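Local coordinates for protein Esterase/lipase (Lactobacillus rhamnosus, PDB 4N5H) that probably hydrolyses carboxylic esters, and may also transfer acyl groups, as an esterase of the alpha/beta hydrolase fold, at residues A[55-60]-A[133-138]; A[24-29]-A[85-90]; A[93-98]-A[296-301]. The protein carries 1 engineered substitution. All coordinates share one frame; numbering follows the deposited sequence. Where two conformers were deposited one is given.

Contact 1: residues A[55-60]-A[133-138]; sequences LYYPAK and RGFDLD
L55 and Y57 of strand 52-58 approach the turn that leads into the short strand 135-136, the CA of L55 lying 9.7 Å from the CA of R133 and the CA of Y57 8.4 Å from the CA of G134, so side chains rather than paired backbones fill the gap. The two methyls of L55 are divided between two partners. CD1 rests on R133 CD at 3.5 Å, where the two chains cross at about a right angle, and CD2 packs on F135 CZ at 3.8 Å. Y57 comes in beside them. Its CE2 lies 3.3 Å from R133 O, and its OH enters at the edge of the F135 ring, in the plane of that ring, 3.6 Å from F135 CE1. The two aromatic rings meet obliquely, with planes at 70°. R133 holds CG between its backbone N and carbonyl carbon (chi1 72°), which carries CG obliquely across the end of Y57, 3.4 Å from Y57 OH; a bend at chi3 then turns the guanidinium away to other partners. G134 has phi 117°, where a CB would press on the carbonyl O of R133, which suits glycine. The polar ends are satisfied outside the two segments: Y57 OH is hydrogen-bonded to E38, while R133 bonds F129 O and Y41 OH and forms a salt bridge with E289 of the second subunit. R61 binds R133 O and makes a cation-pi contact with Y57. In the alpha/beta hydrolase sheet, strand 52-58 runs antiparallel between strands 35-42 and 98-102, and strand 135-136 runs parallel to 66-72. F135 packs on A98 and M100 of strand 98-102 as well as on L55 and Y57, while Y56 turns to the other side and packs on helix 86-94.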
loop_
_atom_site.group_PDB
_atom_site.type_symbol
_atom_site.label_atom_id
_atom_site.label_comp_id
_atom_site.label_asym_id
_atom_site.label_seq_id
_atom_site.Cartn_x
_atom_site.Cartn_y
_atom_site.Cartn_z
ATOM N N LEU A 55 -6.847 19.693 6.700
ATOM C CA LEU A 55 -5.810 20.663 7.116
ATOM C C LEU A 55 -4.438 20.025 6.994
ATOM O O LEU A 55 -4.188 18.874 7.385
ATOM C CB LEU A 55 -6.008 21.147 8.541
ATOM C CG LEU A 55 -7.439 21.659 8.875
ATOM C CD1 LEU A 55 -7.560 22.069 10.306
ATOM C CD2 LEU A 55 -7.824 22.816 7.961
ATOM N N TYR A 56 -3.468 20.844 6.552
ATOM C CA TYR A 56 -2.115 20.351 6.290
ATOM C C TYR A 56 -1.121 21.354 6.933
ATOM O O TYR A 56 -1.325 22.588 6.922
ATOM C CB TYR A 56 -1.780 20.301 4.794
ATOM C CG TYR A 56 -2.801 19.613 3.923
ATOM C CD1 TYR A 56 -3.955 20.237 3.510
ATOM C CD2 TYR A 56 -2.530 18.331 3.434
ATOM C CE1 TYR A 56 -4.875 19.604 2.681
ATOM C CE2 TYR A 56 -3.424 17.705 2.560
ATOM C CZ TYR A 56 -4.629 18.348 2.220
ATOM O OH TYR A 56 -5.492 17.743 1.326
ATOM N N TYR A 57 -0.018 20.811 7.438
ATOM C CA TYR A 57 0.994 21.597 8.121
ATOM C C TYR A 57 2.399 20.979 7.929
ATOM O O TYR A 57 2.580 19.819 7.727
ATOM C CB TYR A 57 0.767 21.439 9.657
ATOM C CG TYR A 57 -0.662 21.689 10.142
ATOM C CD1 TYR A 57 -1.547 20.655 10.213
ATOM C CD2 TYR A 57 -1.091 22.918 10.558
ATOM C CE1 TYR A 57 -2.815 20.809 10.652
ATOM C CE2 TYR A 57 -2.369 23.110 11.034
ATOM C CZ TYR A 57 -3.253 22.009 11.087
ATOM O OH TYR A 57 -4.521 22.193 11.590
ATOM N N PRO A 58 3.388 21.857 8.047
ATOM C CA PRO A 58 4.765 21.252 8.094
ATOM C C PRO A 58 4.878 20.363 9.300
ATOM O O PRO A 58 4.235 20.660 10.311
ATOM C CB PRO A 58 5.645 22.530 8.255
ATOM C CG PRO A 58 4.751 23.588 8.741
ATOM C CD PRO A 58 3.366 23.300 8.292
ATOM N N ALA A 59 5.623 19.270 9.204
ATOM C CA ALA A 59 5.817 18.440 10.377
ATOM C C ALA A 59 6.509 19.131 11.531
ATOM O O ALA A 59 6.144 18.829 12.647
ATOM C CB ALA A 59 6.508 17.148 10.012
ATOM N N LYS A 60 7.439 20.006 11.303
ATOM C CA LYS A 60 8.046 20.764 12.404
ATOM C C LYS A 60 7.705 22.200 12.189
ATOM O O LYS A 60 8.117 22.773 11.185
ATOM C CB LYS A 60 9.589 20.547 12.320
ATOM N N ARG A 133 -5.400 26.131 16.087
ATOM C CA ARG A 133 -4.577 25.011 15.650
ATOM C C ARG A 133 -3.511 25.381 14.651
ATOM O O ARG A 133 -2.898 24.521 13.994
ATOM C CB ARG A 133 -5.497 23.876 15.146
ATOM C CG ARG A 133 -6.162 24.134 13.852
ATOM C CD ARG A 133 -7.408 23.190 13.633
ATOM N NE ARG A 133 -8.461 23.515 14.589
ATOM C CZ ARG A 133 -9.140 22.688 15.333
ATOM N NH1 ARG A 133 -9.045 21.347 15.166
ATOM N NH2 ARG A 133 -9.943 23.195 16.212
ATOM N N GLY A 134 -3.155 26.677 14.573
ATOM C CA GLY A 134 -2.037 27.078 13.751
ATOM C C GLY A 134 -2.217 27.977 12.598
ATOM O O GLY A 134 -1.220 28.390 11.956
ATOM N N PHE A 135 -3.445 28.365 12.308
ATOM C CA PHE A 135 -3.666 29.225 11.169
ATOM C C PHE A 135 -3.590 30.717 11.543
ATOM O O PHE A 135 -4.392 31.210 12.375
ATOM C CB PHE A 135 -5.063 28.972 10.553
ATOM C CG PHE A 135 -5.140 27.679 9.791
ATOM C CD1 PHE A 135 -5.123 26.440 10.453
ATOM C CD2 PHE A 135 -5.096 27.665 8.385
ATOM C CE1 PHE A 135 -5.085 25.242 9.752
ATOM C CE2 PHE A 135 -4.991 26.493 7.681
ATOM C CZ PHE A 135 -5.009 25.280 8.355
ATOM N N ASP A 136 -2.704 31.421 10.822
ATOM C CA ASP A 136 -2.663 32.865 10.883
ATOM C C ASP A 136 -3.581 33.418 9.877
ATOM O O ASP A 136 -3.287 33.335 8.648
ATOM C CB ASP A 136 -1.215 33.317 10.668
ATOM C CG ASP A 136 -1.083 34.819 10.438
ATOM O OD1 ASP A 136 -2.051 35.587 10.660
ATOM O OD2 ASP A 136 0.008 35.143 9.966
ATOM N N LEU A 137 -4.751 33.902 10.283
ATOM C CA LEU A 137 -5.692 34.417 9.350
ATOM C C LEU A 137 -5.555 35.924 9.009
ATOM O O LEU A 137 -6.375 36.458 8.294
ATOM C CB LEU A 137 -7.084 34.125 9.854
ATOM C CG LEU A 137 -7.433 32.621 9.945
ATOM C CD1 LEU A 137 -8.869 32.469 10.491
ATOM C CD2 LEU A 137 -7.303 31.924 8.556
ATOM N N ASP A 138 -4.467 36.542 9.465
ATOM C CA ASP A 138 -4.157 37.900 9.009
ATOM C C ASP A 138 -3.476 37.896 7.656
ATOM O O ASP A 138 -3.439 38.924 6.955
ATOM C CB ASP A 138 -3.301 38.606 10.041
ATOM C CG ASP A 138 -4.087 38.979 11.309
ATOM O OD1 ASP A 138 -5.342 39.101 11.234
ATOM O OD2 ASP A 138 -3.428 39.096 12.303
#

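Contact 2: residues A[24-29]-A[85-90]. With IPA (isopropyl alcohol), chain C.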
loop_
_atom_site.group_PDB
_atom_site.type_symbol
_atom_site.label_atom_id
_atom_site.label_comp_id
_atom_site.label_asym_id
_atom_site.label_seq_id
_atom_site.Cartn_x
_atom_site.Cartn_y
_atom_site.Cartn_z
ATOM N N ALA A 24 -4.227 6.809 -11.135
ATOM C CA ALA A 24 -2.954 6.203 -11.679
ATOM C C ALA A 24 -1.805 7.167 -11.317
ATOM O O ALA A 24 -0.736 6.776 -10.822
ATOM C CB ALA A 24 -3.019 5.993 -13.196
ATOM N N ARG A 25 -2.074 8.470 -11.496
ATOM C CA ARG A 25 -1.000 9.486 -11.158
ATOM C C ARG A 25 -0.642 9.423 -9.713
ATOM O O ARG A 25 0.576 9.439 -9.372
ATOM C CB ARG A 25 -1.464 10.889 -11.539
ATOM C CG ARG A 25 -0.425 11.964 -11.172
ATOM C CD ARG A 25 -0.960 13.401 -11.406
ATOM N NE ARG A 25 -1.598 13.406 -12.679
ATOM C CZ ARG A 25 -2.913 13.526 -12.903
ATOM N NH1 ARG A 25 -3.694 13.842 -11.935
ATOM N NH2 ARG A 25 -3.380 13.303 -14.104
ATOM N N TYR A 26 -1.611 9.434 -8.759
ATOM C CA TYR A 26 -1.312 9.429 -7.370
ATOM C C TYR A 26 -0.673 8.109 -6.923
ATOM O O TYR A 26 0.097 8.094 -5.977
ATOM C CB TYR A 26 -2.564 9.568 -6.585
ATOM C CG TYR A 26 -2.750 10.985 -6.272
ATOM C CD1 TYR A 26 -2.086 11.494 -5.147
ATOM C CD2 TYR A 26 -3.661 11.815 -6.978
ATOM C CE1 TYR A 26 -2.235 12.827 -4.772
ATOM C CE2 TYR A 26 -3.852 13.163 -6.569
ATOM C CZ TYR A 26 -3.108 13.662 -5.484
ATOM O OH TYR A 26 -3.145 14.934 -4.981
ATOM N N ALA A 27 -0.933 7.017 -7.651
ATOM C CA ALA A 27 -0.296 5.751 -7.246
ATOM C C ALA A 27 1.166 5.825 -7.480
ATOM O O ALA A 27 1.894 5.185 -6.694
ATOM C CB ALA A 27 -0.849 4.552 -8.024
ATOM N N ASP A 28 1.621 6.634 -8.422
ATOM C CA ASP A 28 3.022 6.655 -8.652
ATOM C C ASP A 28 3.830 7.866 -8.113
ATOM O O ASP A 28 5.010 7.790 -7.860
ATOM C CB ASP A 28 3.224 6.659 -10.092
ATOM C CG ASP A 28 2.904 5.300 -10.736
ATOM O OD1 ASP A 28 2.995 4.251 -10.092
ATOM O OD2 ASP A 28 2.514 5.348 -11.869
ATOM N N GLU A 29 3.166 8.990 -8.025
ATOM C CA GLU A 29 3.841 10.237 -7.785
ATOM C C GLU A 29 4.510 10.248 -6.444
ATOM O O GLU A 29 3.923 9.810 -5.399
ATOM C CB GLU A 29 2.803 11.370 -7.890
ATOM C CG GLU A 29 3.435 12.742 -7.920
ATOM C CD GLU A 29 2.486 13.920 -7.760
ATOM O OE1 GLU A 29 1.293 13.801 -7.382
ATOM O OE2 GLU A 29 2.979 15.042 -8.007
ATOM N N ASN A 85 -6.479 17.372 -4.456
ATOM C CA ASN A 85 -5.236 18.131 -4.505
ATOM C C ASN A 85 -4.354 17.917 -3.317
ATOM O O ASN A 85 -3.552 18.781 -2.931
ATOM C CB ASN A 85 -5.610 19.654 -4.617
ATOM C CG ASN A 85 -6.179 20.036 -5.986
ATOM O OD1 ASN A 85 -6.299 19.226 -6.895
ATOM N ND2 ASN A 85 -6.520 21.310 -6.098
ATOM N N ARG A 86 -4.409 16.721 -2.718
ATOM C CA ARG A 86 -3.634 16.517 -1.525
ATOM C C ARG A 86 -2.121 16.711 -1.681
ATOM O O ARG A 86 -1.499 17.298 -0.784
ATOM C CB ARG A 86 -3.951 15.208 -0.867
ATOM C CG ARG A 86 -3.504 14.005 -1.644
ATOM C CD ARG A 86 -4.230 12.761 -1.060
ATOM N NE ARG A 86 -4.000 11.538 -1.818
ATOM C CZ ARG A 86 -4.711 11.133 -2.848
ATOM N NH1 ARG A 86 -5.703 11.845 -3.307
ATOM N NH2 ARG A 86 -4.405 9.975 -3.435
ATOM N N ASN A 87 -1.520 16.269 -2.798
ATOM C CA ASN A 87 -0.049 16.394 -2.923
ATOM C C ASN A 87 0.343 17.860 -3.088
ATOM O O ASN A 87 1.296 18.279 -2.474
ATOM C CB ASN A 87 0.484 15.568 -4.073
ATOM C CG ASN A 87 0.631 14.095 -3.651
ATOM O OD1 ASN A 87 0.407 13.695 -2.456
ATOM N ND2 ASN A 87 1.003 13.286 -4.608
ATOM N N TYR A 88 -0.433 18.603 -3.837
ATOM C CA TYR A 88 -0.171 20.044 -3.994
ATOM C C TYR A 88 -0.301 20.746 -2.664
ATOM O O TYR A 88 0.567 21.547 -2.279
ATOM C CB TYR A 88 -1.167 20.621 -4.974
ATOM C CG TYR A 88 -1.208 22.118 -5.177
ATOM C CD1 TYR A 88 -2.287 22.853 -4.729
ATOM C CD2 TYR A 88 -0.179 22.798 -5.818
ATOM C CE1 TYR A 88 -2.384 24.208 -4.930
ATOM C CE2 TYR A 88 -0.274 24.151 -6.048
ATOM C CZ TYR A 88 -1.396 24.855 -5.663
ATOM O OH TYR A 88 -1.550 26.197 -5.893
ATOM N N CYS A 89 -1.363 20.436 -1.921
ATOM C CA CYS A 89 -1.529 21.020 -0.575
ATOM C C CYS A 89 -0.398 20.647 0.356
ATOM O O CYS A 89 0.080 21.490 1.120
ATOM C CB CYS A 89 -2.876 20.659 0.014
ATOM S SG CYS A 89 -4.295 21.489 -0.786
ATOM N N ARG A 90 0.025 19.369 0.362
ATOM C CA ARG A 90 1.166 18.992 1.208
ATOM C C ARG A 90 2.405 19.775 0.819
ATOM O O ARG A 90 3.198 20.221 1.686
ATOM C CB ARG A 90 1.479 17.501 1.024
ATOM C CG ARG A 90 0.443 16.540 1.586
ATOM C CD ARG A 90 0.640 15.108 1.057
ATOM N NE ARG A 90 -0.271 14.224 1.781
ATOM C CZ ARG A 90 -0.873 13.123 1.241
ATOM N NH1 ARG A 90 -0.638 12.691 0.022
ATOM N NH2 ARG A 90 -1.685 12.404 1.979
HETATM C C1 IPA C . -6.435 9.058 -5.918
HETATM C C2 IPA C . -7.393 10.183 -6.386
HETATM C C3 IPA C . -8.742 9.483 -6.431
HETATM O O2 IPA C . -7.467 11.257 -5.361
HETATM O O HOH W 1 -2.242 17.508 -6.006
HETATM O O HOH W 2 1.333 10.264 -4.733
#
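Y26, in the last turns of helix 2-28, faces N87 in the first turn of helix 86-94 with their CA atoms 8.4 Å apart, and its ring takes part in a cation-pi stack with R86. This joins the long N-terminal helix to the alpha/beta hydrolase core. The R86 guanidinium lies flat over one face of the phenol, CZ standing 3.7 Å from the ring centroid with the planes 13° apart. With chi1 at 69° and an extended chain beyond, R86 sends its guanidinium back over that ring. NH1 is held by N83 O and by the O2 of a bound isopropyl alcohol, probably from the crystallisation liquor. Beyond the stack, the phenol OH reaches the helix start. It accepts an almost straight hydrogen bond from N87 N (3.0 Å, 177°), receives another from a water that takes the N-H of Y88, and is bonded to L84 O; three partners thus fix it, and N87 N is satisfied directly, Y88 N through the water. The N87 amide is fixed in rotation too: OD1 accepts from R90 NH1, and one ND2 hydrogen goes to a water that also donates to the backbone O of Y26 and of E29. E29 is modelled in two conformations, so the bond from N87 ND2 to E29 OE1 (2.8 Å), made in one, is tentative; it lies in the amide plane but well above the carboxylate plane.

Contact 3: residues A[93-98]-A[296-301]; sequences ASQGYA and EMLRTF
Y97 lies with one ring face against L298, whose CD2 stands almost exactly over the ring centre, 3.9 Å from the centroid and 10° off the normal, a CH-pi contact. The other methyl, CD1, lies over the rim of the same face, 3.8 Å from Y97 CE1, and also touches Q95 CB at 3.9 Å. Further along the helix, F301 meets Y97 rim to rim, the two CE2 atoms 3.7 Å apart and the planes inclined by 36°, so neither ring covers the other. Y97 projects from the connection between helix 86-94 and strand 98-102, which is the second half of a beta-alpha-beta crossover starting from the parallel strand 66-72 in the alpha/beta hydrolase fold. G96, the first residue to leave helical backbone angles after helix 86-94, has a phi of 102° and turns the chain into that connection, with its N bonded to A93 O. Helix 288-311 packs beside helix 86-94 on the same side of the sheet, M297 and L298 both touching L92. At the outer end of the contact, R299 starts off pointing away from Y97, but bends at chi2 and chi3 bring its guanidinium back so that one edge meets the tyrosine hydroxyl. R299 NH2 donates to Y97 OH at 3.0 Å, with the oxygen near the guanidinium plane. D302 ties the pair together, since it hydrogen-bonds Y97 OH and forms a salt bridge with R299 NE. The other terminal nitrogen, R299 NH1, gives a hydrogen bond to a water that donates in turn to Q95 OE1 at 2.8 Å, while Q95 NE2, in a chain bent at chi2, donates to the neighbouring S94 OG.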
loop_
_atom_site.group_PDB
_atom_site.type_symbol
_atom_site.label_atom_id
_atom_site.label_comp_id
_atom_site.label_asym_id
_atom_site.label_seq_id
_atom_site.Cartn_x
_atom_site.Cartn_y
_atom_site.Cartn_z
ATOM N N ALA A 93 2.197 23.238 2.295
ATOM C CA ALA A 93 2.389 23.142 3.754
ATOM C C ALA A 93 3.853 22.896 4.133
ATOM O O ALA A 93 4.345 23.486 5.107
ATOM C CB ALA A 93 1.513 21.999 4.352
ATOM N N SER A 94 4.537 22.110 3.332
ATOM C CA SER A 94 5.928 21.768 3.616
ATOM C C SER A 94 6.847 23.006 3.575
ATOM O O SER A 94 7.952 22.956 4.153
ATOM C CB SER A 94 6.484 20.702 2.620
ATOM O OG SER A 94 6.800 21.269 1.350
ATOM N N GLN A 95 6.415 24.044 2.918
ATOM C CA GLN A 95 7.115 25.332 2.804
ATOM C C GLN A 95 6.877 26.241 3.997
ATOM O O GLN A 95 7.476 27.358 4.003
ATOM C CB GLN A 95 6.828 25.972 1.467
ATOM C CG GLN A 95 7.239 25.172 0.256
ATOM C CD GLN A 95 8.671 24.711 0.377
ATOM O OE1 GLN A 95 9.581 25.529 0.282
ATOM N NE2 GLN A 95 8.883 23.427 0.564
ATOM N N GLY A 96 6.134 25.824 5.001
ATOM C CA GLY A 96 5.905 26.568 6.196
ATOM C C GLY A 96 4.559 27.278 6.317
ATOM O O GLY A 96 4.445 28.406 6.873
ATOM N N TYR A 97 3.535 26.691 5.693
ATOM C CA TYR A 97 2.217 27.290 5.606
ATOM C C TYR A 97 1.180 26.323 6.212
ATOM O O TYR A 97 1.344 25.119 6.142
ATOM C CB TYR A 97 1.781 27.572 4.146
ATOM C CG TYR A 97 2.671 28.633 3.535
ATOM C CD1 TYR A 97 3.898 28.234 3.017
ATOM C CD2 TYR A 97 2.399 29.997 3.640
ATOM C CE1 TYR A 97 4.835 29.178 2.602
ATOM C CE2 TYR A 97 3.327 30.967 3.161
ATOM C CZ TYR A 97 4.521 30.539 2.645
ATOM O OH TYR A 97 5.453 31.472 2.136
ATOM N N ALA A 98 0.148 26.887 6.811
ATOM C CA ALA A 98 -1.009 26.162 7.307
ATOM C C ALA A 98 -2.006 26.182 6.147
ATOM O O ALA A 98 -2.404 27.215 5.627
ATOM C CB ALA A 98 -1.601 26.823 8.516
ATOM N N GLU A 296 7.054 30.797 -6.581
ATOM C CA GLU A 296 6.840 32.167 -6.994
ATOM C C GLU A 296 5.531 32.723 -6.440
ATOM O O GLU A 296 5.425 33.866 -5.974
ATOM C CB GLU A 296 6.925 32.296 -8.491
ATOM C CG GLU A 296 6.832 33.731 -8.952
ATOM C CD GLU A 296 7.406 33.919 -10.384
ATOM O OE1 GLU A 296 8.328 33.160 -10.783
ATOM O OE2 GLU A 296 6.864 34.822 -11.087
ATOM N N MET A 297 4.504 31.901 -6.454
ATOM C CA MET A 297 3.230 32.206 -5.772
ATOM C C MET A 297 3.398 32.497 -4.292
ATOM O O MET A 297 2.867 33.526 -3.786
ATOM C CB MET A 297 2.234 31.108 -6.036
ATOM C CG MET A 297 0.892 31.324 -5.352
ATOM S SD MET A 297 -0.248 29.929 -5.499
ATOM C CE MET A 297 0.532 28.705 -4.373
ATOM N N LEU A 298 4.106 31.633 -3.585
ATOM C CA LEU A 298 4.261 31.778 -2.124
ATOM C C LEU A 298 5.109 33.033 -1.846
ATOM O O LEU A 298 4.807 33.777 -0.866
ATOM C CB LEU A 298 4.879 30.553 -1.475
ATOM C CG LEU A 298 3.915 29.346 -1.548
ATOM C CD1 LEU A 298 4.730 28.133 -1.078
ATOM C CD2 LEU A 298 2.650 29.520 -0.711
ATOM N N ARG A 299 6.081 33.283 -2.712
ATOM C CA ARG A 299 6.892 34.521 -2.509
ATOM C C ARG A 299 6.104 35.805 -2.789
ATOM O O ARG A 299 6.341 36.822 -2.089
ATOM C CB ARG A 299 8.167 34.509 -3.311
ATOM C CG ARG A 299 9.183 33.466 -2.887
ATOM C CD ARG A 299 9.548 33.455 -1.404
ATOM N NE ARG A 299 8.686 32.689 -0.433
ATOM C CZ ARG A 299 8.779 31.389 -0.215
ATOM N NH1 ARG A 299 9.671 30.675 -0.958
ATOM N NH2 ARG A 299 8.034 30.758 0.694
ATOM N N THR A 300 5.184 35.802 -3.752
ATOM C CA THR A 300 4.342 36.927 -4.010
ATOM C C THR A 300 3.484 37.159 -2.774
ATOM O O THR A 300 3.300 38.336 -2.306
ATOM C CB THR A 300 3.500 36.659 -5.243
ATOM O OG1 THR A 300 4.377 36.439 -6.342
ATOM C CG2 THR A 300 2.520 37.814 -5.572
ATOM N N PHE A 301 2.916 36.067 -2.259
ATOM C CA PHE A 301 2.080 36.112 -1.041
ATOM C C PHE A 301 2.867 36.716 0.114
ATOM O O PHE A 301 2.384 37.573 0.830
ATOM C CB PHE A 301 1.607 34.665 -0.728
ATOM C CG PHE A 301 0.903 34.462 0.575
ATOM C CD1 PHE A 301 0.012 35.385 1.071
ATOM C CD2 PHE A 301 1.025 33.240 1.242
ATOM C CE1 PHE A 301 -0.684 35.111 2.226
ATOM C CE2 PHE A 301 0.307 32.955 2.423
ATOM C CZ PHE A 301 -0.518 33.928 2.931
HETATM O O HOH W 3 9.656 28.264 0.682
#

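From the N terminus, helix 2-28 supplies the first partner of contact 2, whose loop closes at 85-90 after running through strands 35-42, 52-58 and 66-72. Contact 1 opens within that loop, at 55-60, and closes beyond it at 133-138, so the two cross. Contact 3 opens at 93-98, inside the loop of contact 1, and closes at 296-301 near the C terminus: these two cross as well, whereas contacts 2 and 3 follow in series along helix 86-94. Y56 packs on C89 and R86, F135 on A98, and Y88 on M297. Contacts 2 and 3 join helices 2-28 and 288-311 to helix 86-94 and what follows; contact 1 ties strands 52-58 and 135-136 across the sheet's other face.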